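Local coordinates for penicillin binding protein 2X (Streptococcus thermophilus, PDB 5U47), which probably cross-links peptidoglycan strands as a transpeptidase of the septal cell-wall machinery and is probably acylated by beta-lactam antibiotics, at residues E120-E123 with K124-D128; E273-K277 with K278-W282; I403-S406 with S407-Q410; V663-F666 with A667-G671. The protein carries 1 engineered substitution. All blocks are in the same frame, centred on the assembly; numbering follows the deposited sequence.

Interaction 1: E120-E123 with K124-D128; sequences EDLE and KTFKD
The carbonyl oxygen Asp121 O is gripped twice by Thr125, once by the backbone and once by the hydroxyl. Thr125 N gives Asp121 O the regular i to i+4 bond of an alpha helix at 2.9 Å. Thr125 OG1 adds a second bond to Asp121 O at 2.8 Å. The two donors use different approaches: the amide comes nearly end-on to the carbonyl, whereas the hydroxyl stands above the carbonyl plane, 46° out of it. Thr125 can reach back because OG1 lies beside its own backbone N (chi1 -53°), which turns the hydroxyl toward the preceding turn of the helix. The carboxylate of Asp121 also comes near, with OD1 3.4 Å from Thr125 OG1, but its strong partner is Lys85, to which OD2 forms a salt bridge.

One residue further on, the same spacing joins two apolar side chains. The Phe126 ring lies obliquely against the Leu122 carbonyl, with Phe126 CD2 3.1 Å from Leu122 O, and Phe126 CE2 lies 4.2 Å from Leu122 CB. Leu122 O also accepts the helical bond from Phe126 N at 3.0 Å, so backbone and ring of Phe126 both meet the Leu122 carbonyl. Lys124 and Lys127 instead carry their side chains on the exposed part of the helix.

Helix 116-128 belongs to the dimerisation-domain region of the protein. Leu122 and Thr125 rest on Ile81 and Lys85 of helix 72-86, while Leu122 and Phe126 also meet strand 134-143, through Phe136 and Met134 respectively.

Interaction 2: E273-K277 with K278-W282; sequences EGQAK and KGYDW
This is a surface contact within a loop of the transpeptidase domain, made by two successive beta turns between strand 258-264 and helix 297-308. A type I turn runs from Gly274 to Lys277 and a type II turn from Lys277 to Tyr280, with Lys277 shared as the last residue of one and the first of the other. The evidence is in the backbone: Lys277 N bonds to Gly274 O at 3.2 Å, and Tyr280 N bonds to Lys277 O, also at 3.2 Å, with an N-H...O angle of 162°. Gly279 takes the positive phi of the type II turn, a conformation that favours glycine.

The double reversal brings two aromatic residues back against Gln275. Tyr280 presents a ring face to the backbone of Gln275, whose CA lies 4.3 Å from the ring centroid and 20° off the normal, a CH-pi contact. The ring gets there because CG is anti to the Tyr280 backbone N (chi1 -177°), and its hydroxyl is hydrogen-bonded to Glu152. Pro265 and Tyr267 also touch Tyr280, tying the turns to the chain just after strand 258-264.

Trp282 meets the Tyr280 ring in turn: Tyr280 CE2 sits over the centre of the indole at 3.6 Å above its plane. The six-membered part of that indole also reaches the amide of Gln275, the two side chains crossing at about a right angle. There Gln275 CD comes 3.5 Å from Trp282 CH2, and Gln275 NE2 lies 3.6 Å from both CZ3 and CH2 of Trp282.

Interaction 3: I403-S406 with S407-Q410; sequences IAQS and SFGQ
A Schellman motif closes helix 400-405, and the bonds between residues 403-406 and 407-410 build that C-terminal cap. Gln410 N reaches back to Gln405 O at 3.2 Å and Gly409 N to Ser406 O at 2.9 Å, with Gly409 supplying the positive phi of 72°. Gln405 O also accepts from Phe408 N, which approaches from the face of the carbonyl plane opposite to Gln410 N.

The same oxygen lies over the centre of the Phe408 ring, 3.5 Å above its plane. Beside it, Gln405 CA makes a CH-pi contact 4.2 Å from the ring centroid. Phe408 is folded back by a chi1 of 49°, which sets CG between its backbone N and carbonyl carbon. Within the transpeptidase domain this ring touches Lys298 and Asn356, and Lys298 belongs to a sequence matching the SxxK motif of penicillin-binding proteins, so the helix end probably borders the active site. Gly409 is backbone-bonded to Gly294, and the Gln410 amide is held by Glu292 and Gln510.

Two serines brace the last turn: Ser406 OG bonds to Ile403 O and to Trp371, while Ser407 OG meets Ala404 O at 2.7 Å, nearly along the C=O axis.

Interaction 4: V663-F666 with A667-G671; sequences VETF and AKWKG
Thr665 and Trp669, one helical turn apart, make the close side-chain packing here, whereas Glu664 and Lys668 mark the solvent side. The methyl CG2 of Thr665 sits over the six-membered ring of the Trp669 indole, 3.6 Å from its centroid and 21° off the normal, a CH-pi contact. Its nearest ring atoms are CE2 and CZ2, and the methyl stands 3.4 Å above the ring plane, shifted toward the rim. The two side chains run next to each other in the same direction. With chi1 at -60°, Thr665 places CG2 anti to its backbone N and turns OG1 back to bond with Lys661 O. The carbonyl Thr665 O lies over the same ring system, 3.4 Å from Trp669 CG, while accepting the helical bond from Trp669 N at 2.9 Å.

Both residues lie on helix 660-670 of a PASTA domain, where one side of the helix packs on beta strands. Phe666 and Trp669 touch Leu643 of strand 641-646, and Val663 and Ala667 meet Ile674 of strand 673-677. Phe666 also meets the chain of Lys670, crossing it obliquely with CE1 3.8 Å from Lys670 CG; the aliphatic part of the lysine thus passes the ring while its end leads away.

On the exposed side the packing thins to the backbone and the first side-chain carbons. Lys668 N bonds to Glu664 O at 3.0 Å, and Lys668 CB lies 3.5 Å from that oxygen. At the helix end Gly671, with a positive phi of 61°, is the first residue to leave helical geometry, in a Schellman motif.

Overall arrangement
All four contacts are local, but their surroundings differ. Interaction 3 is the buried one, set among the helices of the transpeptidase domain; interaction 2, in the same domain with its centre about 33 Å away, lies at the surface. Interactions 1 and 4 are partly buried helices in other domains, their centres about 70 Å apart, each packing one side on neighbouring elements, with lysine side chains wholly or partly exposed. Chemistry follows place: hydroxyl-to-carbonyl bonds join the two segments in interactions 1 and 3, while in interaction 4 the threonine hydroxyl bonds to a residue before them. CH-pi contacts recur in interactions 2, 3 and 4, as do glycines with positive phi, in turns or at helix ends.

Interaction 1: E120-E123 with K124-D128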
loop_
_atom_site.group_PDB
_atom_site.type_symbol
_atom_site.label_atom_id
_atom_site.label_comp_id
_atom_site.label_asym_id
_atom_site.label_seq_id
_atom_site.Cartn_x
_atom_site.Cartn_y
_atom_site.Cartn_z
ATOM N N GLU A 120 18.353 28.618 -20.038
ATOM C CA GLU A 120 17.726 29.777 -20.696
ATOM C C GLU A 120 18.668 30.985 -20.766
ATOM O O GLU A 120 18.694 31.696 -21.756
ATOM C CB GLU A 120 16.410 30.149 -19.993
ATOM C CG GLU A 120 15.275 29.166 -20.259
ATOM C CD GLU A 120 14.797 29.228 -21.692
ATOM O OE1 GLU A 120 14.486 30.351 -22.154
ATOM O OE2 GLU A 120 14.732 28.165 -22.350
ATOM N N ASP A 121 19.431 31.199 -19.702
ATOM C CA ASP A 121 20.416 32.273 -19.641
ATOM C C ASP A 121 21.506 31.982 -20.681
ATOM O O ASP A 121 21.802 32.835 -21.526
ATOM C CB ASP A 121 20.995 32.371 -18.213
ATOM C CG ASP A 121 21.976 33.520 -18.040
ATOM O OD1 ASP A 121 22.236 34.270 -18.992
ATOM O OD2 ASP A 121 22.499 33.672 -16.923
ATOM N N LEU A 122 22.071 30.772 -20.638
ATOM C CA LEU A 122 23.094 30.359 -21.622
ATOM C C LEU A 122 22.601 30.521 -23.058
ATOM O O LEU A 122 23.329 31.048 -23.893
ATOM C CB LEU A 122 23.538 28.902 -21.418
ATOM C CG LEU A 122 24.579 28.558 -20.346
ATOM C CD1 LEU A 122 24.637 27.058 -20.104
ATOM C CD2 LEU A 122 25.948 29.064 -20.752
ATOM N N GLU A 123 21.381 30.064 -23.345
ATOM C CA GLU A 123 20.824 30.199 -24.704
ATOM C C GLU A 123 20.768 31.652 -25.147
ATOM O O GLU A 123 21.194 31.979 -26.249
ATOM C CB GLU A 123 19.431 29.593 -24.822
ATOM C CG GLU A 123 19.408 28.093 -25.049
ATOM C CD GLU A 123 18.026 27.598 -25.457
ATOM O OE1 GLU A 123 17.032 27.994 -24.813
ATOM O OE2 GLU A 123 17.938 26.809 -26.418
ATOM N N LYS A 124 20.247 32.516 -24.274
ATOM C CA LYS A 124 20.161 33.948 -24.565
ATOM C C LYS A 124 21.546 34.528 -24.831
ATOM O O LYS A 124 21.705 35.389 -25.691
ATOM C CB LYS A 124 19.494 34.708 -23.408
ATOM C CG LYS A 124 19.326 36.200 -23.671
ATOM C CD LYS A 124 18.600 36.914 -22.541
ATOM C CE LYS A 124 18.481 38.402 -22.852
ATOM N NZ LYS A 124 17.755 39.159 -21.791
ATOM N N THR A 125 22.538 34.037 -24.096
ATOM C CA THR A 125 23.912 34.511 -24.242
ATOM C C THR A 125 24.501 34.137 -25.608
ATOM O O THR A 125 25.163 34.958 -26.232
ATOM C CB THR A 125 24.795 33.994 -23.076
ATOM O OG1 THR A 125 24.183 34.341 -21.826
ATOM C CG2 THR A 125 26.178 34.598 -23.117
ATOM N N PHE A 126 24.261 32.915 -26.077
ATOM C CA PHE A 126 24.785 32.485 -27.393
ATOM C C PHE A 126 24.084 33.213 -28.534
ATOM O O PHE A 126 24.718 33.603 -29.508
ATOM C CB PHE A 126 24.662 30.968 -27.598
ATOM C CG PHE A 126 25.508 30.148 -26.657
ATOM C CD1 PHE A 126 26.883 30.307 -26.627
ATOM C CD2 PHE A 126 24.932 29.169 -25.841
ATOM C CE1 PHE A 126 27.672 29.546 -25.774
ATOM C CE2 PHE A 126 25.717 28.406 -24.985
ATOM C CZ PHE A 126 27.086 28.593 -24.950
ATOM N N LYS A 127 22.768 33.381 -28.404
ATOM C CA LYS A 127 21.963 34.084 -29.407
ATOM C C LYS A 127 22.448 35.534 -29.535
ATOM O O LYS A 127 22.699 36.000 -30.648
ATOM C CB LYS A 127 20.473 34.042 -29.024
ATOM C CG LYS A 127 19.497 34.692 -30.012
ATOM C CD LYS A 127 18.056 34.680 -29.489
ATOM C CE LYS A 127 17.846 35.650 -28.322
ATOM N NZ LYS A 127 16.556 35.461 -27.591
ATOM N N ASP A 128 22.603 36.229 -28.400
ATOM C CA ASP A 128 23.081 37.637 -28.399
ATOM C C ASP A 128 24.511 37.765 -28.943
ATOM O O ASP A 128 24.838 38.772 -29.569
ATOM C CB ASP A 128 22.982 38.280 -27.001
ATOM C CG ASP A 128 21.524 38.434 -26.506
ATOM O OD1 ASP A 128 20.571 38.284 -27.313
ATOM O OD2 ASP A 128 21.333 38.710 -25.295
#

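Interaction 2: E273-K277 with K278-W282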
loop_
_atom_site.group_PDB
_atom_site.type_symbol
_atom_site.label_atom_id
_atom_site.label_comp_id
_atom_site.label_asym_id
_atom_site.label_seq_id
_atom_site.Cartn_x
_atom_site.Cartn_y
_atom_site.Cartn_z
ATOM N N GLU A 273 20.077 6.482 0.215
ATOM C CA GLU A 273 20.912 6.176 1.355
ATOM C C GLU A 273 20.136 5.297 2.345
ATOM O O GLU A 273 19.000 5.633 2.734
ATOM C CB GLU A 273 21.384 7.441 2.043
ATOM C CG GLU A 273 22.437 7.140 3.105
ATOM C CD GLU A 273 22.832 8.351 3.915
ATOM O OE1 GLU A 273 22.519 9.486 3.484
ATOM O OE2 GLU A 273 23.463 8.160 4.987
ATOM N N GLY A 274 20.768 4.187 2.738
ATOM C CA GLY A 274 20.176 3.196 3.630
ATOM C C GLY A 274 19.945 1.851 2.941
ATOM O O GLY A 274 19.912 0.817 3.606
ATOM N N GLN A 275 19.761 1.874 1.618
ATOM C CA GLN A 275 19.541 0.648 0.856
ATOM C C GLN A 275 20.738 -0.288 0.861
ATOM O O GLN A 275 20.564 -1.507 0.814
ATOM C CB GLN A 275 19.190 0.946 -0.600
ATOM C CG GLN A 275 17.757 1.350 -0.836
ATOM C CD GLN A 275 17.414 1.382 -2.314
ATOM O OE1 GLN A 275 18.288 1.525 -3.170
ATOM N NE2 GLN A 275 16.143 1.252 -2.617
ATOM N N ALA A 276 21.935 0.291 0.917
ATOM C CA ALA A 276 23.184 -0.470 0.942
ATOM C C ALA A 276 23.702 -0.655 2.375
ATOM O O ALA A 276 24.871 -0.939 2.575
ATOM C CB ALA A 276 24.238 0.234 0.087
ATOM N N LYS A 277 22.831 -0.498 3.364
ATOM C CA LYS A 277 23.244 -0.638 4.760
ATOM C C LYS A 277 23.131 -2.112 5.119
ATOM O O LYS A 277 22.297 -2.830 4.558
ATOM C CB LYS A 277 22.327 0.204 5.653
ATOM C CG LYS A 277 22.849 0.508 7.048
ATOM C CD LYS A 277 24.007 1.497 7.011
ATOM C CE LYS A 277 24.512 1.824 8.409
ATOM N NZ LYS A 277 25.725 2.694 8.354
ATOM N N LYS A 278 23.999 -2.578 6.014
ATOM C CA LYS A 278 23.925 -3.951 6.490
ATOM C C LYS A 278 22.599 -4.148 7.199
ATOM O O LYS A 278 22.201 -3.317 7.994
ATOM C CB LYS A 278 25.056 -4.261 7.467
ATOM C CG LYS A 278 24.996 -5.677 8.008
ATOM C CD LYS A 278 26.277 -6.071 8.707
ATOM C CE LYS A 278 26.250 -7.543 9.063
ATOM N NZ LYS A 278 27.577 -7.966 9.569
ATOM N N GLY A 279 21.918 -5.241 6.892
ATOM C CA GLY A 279 20.638 -5.533 7.512
ATOM C C GLY A 279 19.453 -4.983 6.748
ATOM O O GLY A 279 18.326 -5.304 7.085
ATOM N N TYR A 280 19.679 -4.167 5.714
ATOM C CA TYR A 280 18.527 -3.670 4.963
ATOM C C TYR A 280 17.755 -4.870 4.389
ATOM O O TYR A 280 18.349 -5.813 3.894
ATOM C CB TYR A 280 18.888 -2.670 3.854
ATOM C CG TYR A 280 17.632 -2.167 3.187
ATOM C CD1 TYR A 280 16.758 -1.312 3.870
ATOM C CD2 TYR A 280 17.259 -2.598 1.907
ATOM C CE1 TYR A 280 15.578 -0.886 3.287
ATOM C CE2 TYR A 280 16.076 -2.168 1.321
ATOM C CZ TYR A 280 15.246 -1.311 2.023
ATOM O OH TYR A 280 14.086 -0.881 1.473
ATOM N N ASP A 281 16.431 -4.808 4.487
ATOM C CA ASP A 281 15.529 -5.859 4.049
ATOM C C ASP A 281 14.670 -5.280 2.942
ATOM O O ASP A 281 13.964 -4.292 3.164
ATOM C CB ASP A 281 14.653 -6.281 5.233
ATOM C CG ASP A 281 13.819 -7.544 4.960
ATOM O OD1 ASP A 281 13.602 -7.923 3.795
ATOM O OD2 ASP A 281 13.362 -8.156 5.953
ATOM N N TRP A 282 14.725 -5.906 1.768
ATOM C CA TRP A 282 13.993 -5.443 0.598
ATOM C C TRP A 282 12.517 -5.848 0.564
ATOM O O TRP A 282 11.787 -5.406 -0.308
ATOM C CB TRP A 282 14.684 -5.971 -0.666
ATOM C CG TRP A 282 16.037 -5.354 -0.898
ATOM C CD1 TRP A 282 17.222 -5.766 -0.391
ATOM C CD2 TRP A 282 16.314 -4.195 -1.690
ATOM N NE1 TRP A 282 18.235 -4.927 -0.813
ATOM C CE2 TRP A 282 17.702 -3.958 -1.615
ATOM C CE3 TRP A 282 15.520 -3.326 -2.443
ATOM C CZ2 TRP A 282 18.319 -2.897 -2.282
ATOM C CZ3 TRP A 282 16.135 -2.267 -3.105
ATOM C CH2 TRP A 282 17.525 -2.067 -3.020
#

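Interaction 3: I403-S406 with S407-Q410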
loop_
_atom_site.group_PDB
_atom_site.type_symbol
_atom_site.label_atom_id
_atom_site.label_comp_id
_atom_site.label_asym_id
_atom_site.label_seq_id
_atom_site.Cartn_x
_atom_site.Cartn_y
_atom_site.Cartn_z
ATOM N N ILE A 403 -5.592 -25.352 12.949
ATOM C CA ILE A 403 -6.861 -24.637 13.164
ATOM C C ILE A 403 -6.982 -24.197 14.634
ATOM O O ILE A 403 -7.390 -23.066 14.906
ATOM C CB ILE A 403 -8.082 -25.459 12.721
ATOM C CG1 ILE A 403 -8.060 -25.662 11.203
ATOM C CG2 ILE A 403 -9.378 -24.737 13.087
ATOM C CD1 ILE A 403 -9.139 -26.606 10.702
ATOM N N ALA A 404 -6.593 -25.064 15.570
ATOM C CA ALA A 404 -6.613 -24.698 16.996
ATOM C C ALA A 404 -5.582 -23.598 17.288
ATOM O O ALA A 404 -5.872 -22.622 17.966
ATOM C CB ALA A 404 -6.342 -25.910 17.872
ATOM N N GLN A 405 -4.371 -23.778 16.785
ATOM C CA GLN A 405 -3.298 -22.805 17.001
ATOM C C GLN A 405 -3.633 -21.447 16.412
ATOM O O GLN A 405 -3.234 -20.430 16.961
ATOM C CB GLN A 405 -1.992 -23.302 16.385
ATOM C CG GLN A 405 -1.356 -24.482 17.119
ATOM C CD GLN A 405 -0.201 -25.099 16.345
ATOM O OE1 GLN A 405 -0.188 -25.102 15.100
ATOM N NE2 GLN A 405 0.754 -25.648 17.067
ATOM N N SER A 406 -4.348 -21.440 15.284
ATOM C CA SER A 406 -4.726 -20.194 14.621
ATOM C C SER A 406 -5.558 -19.286 15.530
ATOM O O SER A 406 -5.601 -18.068 15.295
ATOM C CB SER A 406 -5.484 -20.454 13.300
ATOM O OG SER A 406 -6.767 -21.007 13.541
ATOM N N SER A 407 -6.179 -19.871 16.568
ATOM C CA SER A 407 -6.985 -19.107 17.529
ATOM C C SER A 407 -6.132 -18.081 18.291
ATOM O O SER A 407 -6.668 -17.100 18.804
ATOM C CB SER A 407 -7.718 -20.027 18.514
ATOM O OG SER A 407 -6.820 -20.607 19.446
ATOM N N PHE A 408 -4.823 -18.328 18.376
ATOM C CA PHE A 408 -3.873 -17.366 18.950
ATOM C C PHE A 408 -2.837 -16.935 17.894
ATOM O O PHE A 408 -1.759 -16.462 18.213
ATOM C CB PHE A 408 -3.244 -17.835 20.278
ATOM C CG PHE A 408 -2.689 -19.227 20.260
ATOM C CD1 PHE A 408 -3.507 -20.312 20.566
ATOM C CD2 PHE A 408 -1.341 -19.459 20.006
ATOM C CE1 PHE A 408 -3.004 -21.604 20.571
ATOM C CE2 PHE A 408 -0.829 -20.753 20.021
ATOM C CZ PHE A 408 -1.660 -21.826 20.296
ATOM N N GLY A 409 -3.195 -17.099 16.630
ATOM C CA GLY A 409 -2.358 -16.635 15.530
ATOM C C GLY A 409 -1.075 -17.365 15.218
ATOM O O GLY A 409 -0.120 -16.741 14.757
ATOM N N GLN A 410 -1.040 -18.675 15.465
ATOM C CA GLN A 410 0.092 -19.500 15.079
ATOM C C GLN A 410 -0.447 -20.566 14.130
ATOM O O GLN A 410 -1.613 -20.922 14.199
ATOM C CB GLN A 410 0.749 -20.171 16.286
ATOM C CG GLN A 410 1.189 -19.228 17.399
ATOM C CD GLN A 410 2.442 -18.402 17.118
ATOM O OE1 GLN A 410 2.851 -17.627 17.982
ATOM N NE2 GLN A 410 3.074 -18.578 15.945
#

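Interaction 4: V663-F666 with A667-G671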
loop_
_atom_site.group_PDB
_atom_site.type_symbol
_atom_site.label_atom_id
_atom_site.label_comp_id
_atom_site.label_asym_id
_atom_site.label_seq_id
_atom_site.Cartn_x
_atom_site.Cartn_y
_atom_site.Cartn_z
ATOM N N VAL A 663 -26.824 -8.461 -7.297
ATOM C CA VAL A 663 -27.557 -9.611 -6.808
ATOM C C VAL A 663 -28.351 -10.214 -7.973
ATOM O O VAL A 663 -28.355 -11.424 -8.145
ATOM C CB VAL A 663 -28.517 -9.258 -5.649
ATOM C CG1 VAL A 663 -29.324 -10.477 -5.247
ATOM C CG2 VAL A 663 -27.740 -8.749 -4.440
ATOM N N GLU A 664 -29.008 -9.358 -8.769
ATOM C CA GLU A 664 -29.803 -9.819 -9.935
ATOM C C GLU A 664 -28.944 -10.510 -11.000
ATOM O O GLU A 664 -29.349 -11.518 -11.572
ATOM C CB GLU A 664 -30.552 -8.654 -10.601
ATOM C CG GLU A 664 -31.678 -8.046 -9.769
ATOM C CD GLU A 664 -32.460 -6.966 -10.514
ATOM O OE1 GLU A 664 -32.741 -5.899 -9.917
ATOM O OE2 GLU A 664 -32.789 -7.171 -11.708
ATOM N N THR A 665 -27.770 -9.952 -11.275
ATOM C CA THR A 665 -26.879 -10.514 -12.278
ATOM C C THR A 665 -26.421 -11.902 -11.826
ATOM O O THR A 665 -26.496 -12.868 -12.577
ATOM C CB THR A 665 -25.664 -9.608 -12.520
ATOM O OG1 THR A 665 -26.122 -8.324 -12.966
ATOM C CG2 THR A 665 -24.740 -10.203 -13.562
ATOM N N PHE A 666 -25.968 -11.979 -10.585
ATOM C CA PHE A 666 -25.549 -13.228 -9.977
ATOM C C PHE A 666 -26.638 -14.292 -10.026
ATOM O O PHE A 666 -26.379 -15.463 -10.363
ATOM C CB PHE A 666 -25.149 -12.965 -8.507
ATOM C CG PHE A 666 -25.170 -14.196 -7.652
ATOM C CD1 PHE A 666 -24.269 -15.223 -7.870
ATOM C CD2 PHE A 666 -26.126 -14.351 -6.661
ATOM C CE1 PHE A 666 -24.312 -16.384 -7.099
ATOM C CE2 PHE A 666 -26.169 -15.501 -5.874
ATOM C CZ PHE A 666 -25.261 -16.517 -6.101
ATOM N N ALA A 667 -27.858 -13.882 -9.685
ATOM C CA ALA A 667 -28.976 -14.808 -9.624
ATOM C C ALA A 667 -29.299 -15.354 -11.004
ATOM O O ALA A 667 -29.619 -16.532 -11.154
ATOM C CB ALA A 667 -30.191 -14.129 -9.020
ATOM N N LYS A 668 -29.236 -14.476 -11.997
ATOM C CA LYS A 668 -29.471 -14.868 -13.371
ATOM C C LYS A 668 -28.361 -15.822 -13.831
ATOM O O LYS A 668 -28.655 -16.830 -14.451
ATOM C CB LYS A 668 -29.532 -13.655 -14.286
ATOM C CG LYS A 668 -29.925 -13.975 -15.732
ATOM C CD LYS A 668 -29.692 -12.787 -16.664
ATOM C CE LYS A 668 -28.197 -12.508 -16.868
ATOM N NZ LYS A 668 -27.942 -11.252 -17.634
ATOM N N TRP A 669 -27.100 -15.513 -13.518
ATOM C CA TRP A 669 -25.988 -16.393 -13.915
ATOM C C TRP A 669 -26.102 -17.797 -13.334
ATOM O O TRP A 669 -25.810 -18.777 -14.018
ATOM C CB TRP A 669 -24.620 -15.824 -13.494
ATOM C CG TRP A 669 -24.144 -14.634 -14.272
ATOM C CD1 TRP A 669 -24.529 -14.263 -15.531
ATOM C CD2 TRP A 669 -23.075 -13.757 -13.909
ATOM N NE1 TRP A 669 -23.820 -13.151 -15.933
ATOM C CE2 TRP A 669 -22.917 -12.828 -14.960
ATOM C CE3 TRP A 669 -22.263 -13.638 -12.775
ATOM C CZ2 TRP A 669 -21.973 -11.812 -14.920
ATOM C CZ3 TRP A 669 -21.316 -12.616 -12.739
ATOM C CH2 TRP A 669 -21.185 -11.722 -13.807
ATOM N N LYS A 670 -26.533 -17.889 -12.079
ATOM C CA LYS A 670 -26.616 -19.189 -11.396
ATOM C C LYS A 670 -28.019 -19.780 -11.247
ATOM O O LYS A 670 -28.176 -20.812 -10.598
ATOM C CB LYS A 670 -25.932 -19.117 -10.024
ATOM C CG LYS A 670 -24.479 -18.689 -10.073
ATOM C CD LYS A 670 -23.610 -19.523 -11.002
ATOM C CE LYS A 670 -23.557 -20.975 -10.603
ATOM N NZ LYS A 670 -22.572 -21.713 -11.448
ATOM N N GLY A 671 -29.020 -19.142 -11.846
ATOM C CA GLY A 671 -30.385 -19.648 -11.810
ATOM C C GLY A 671 -30.990 -19.774 -10.427
ATOM O O GLY A 671 -31.625 -20.769 -10.122
#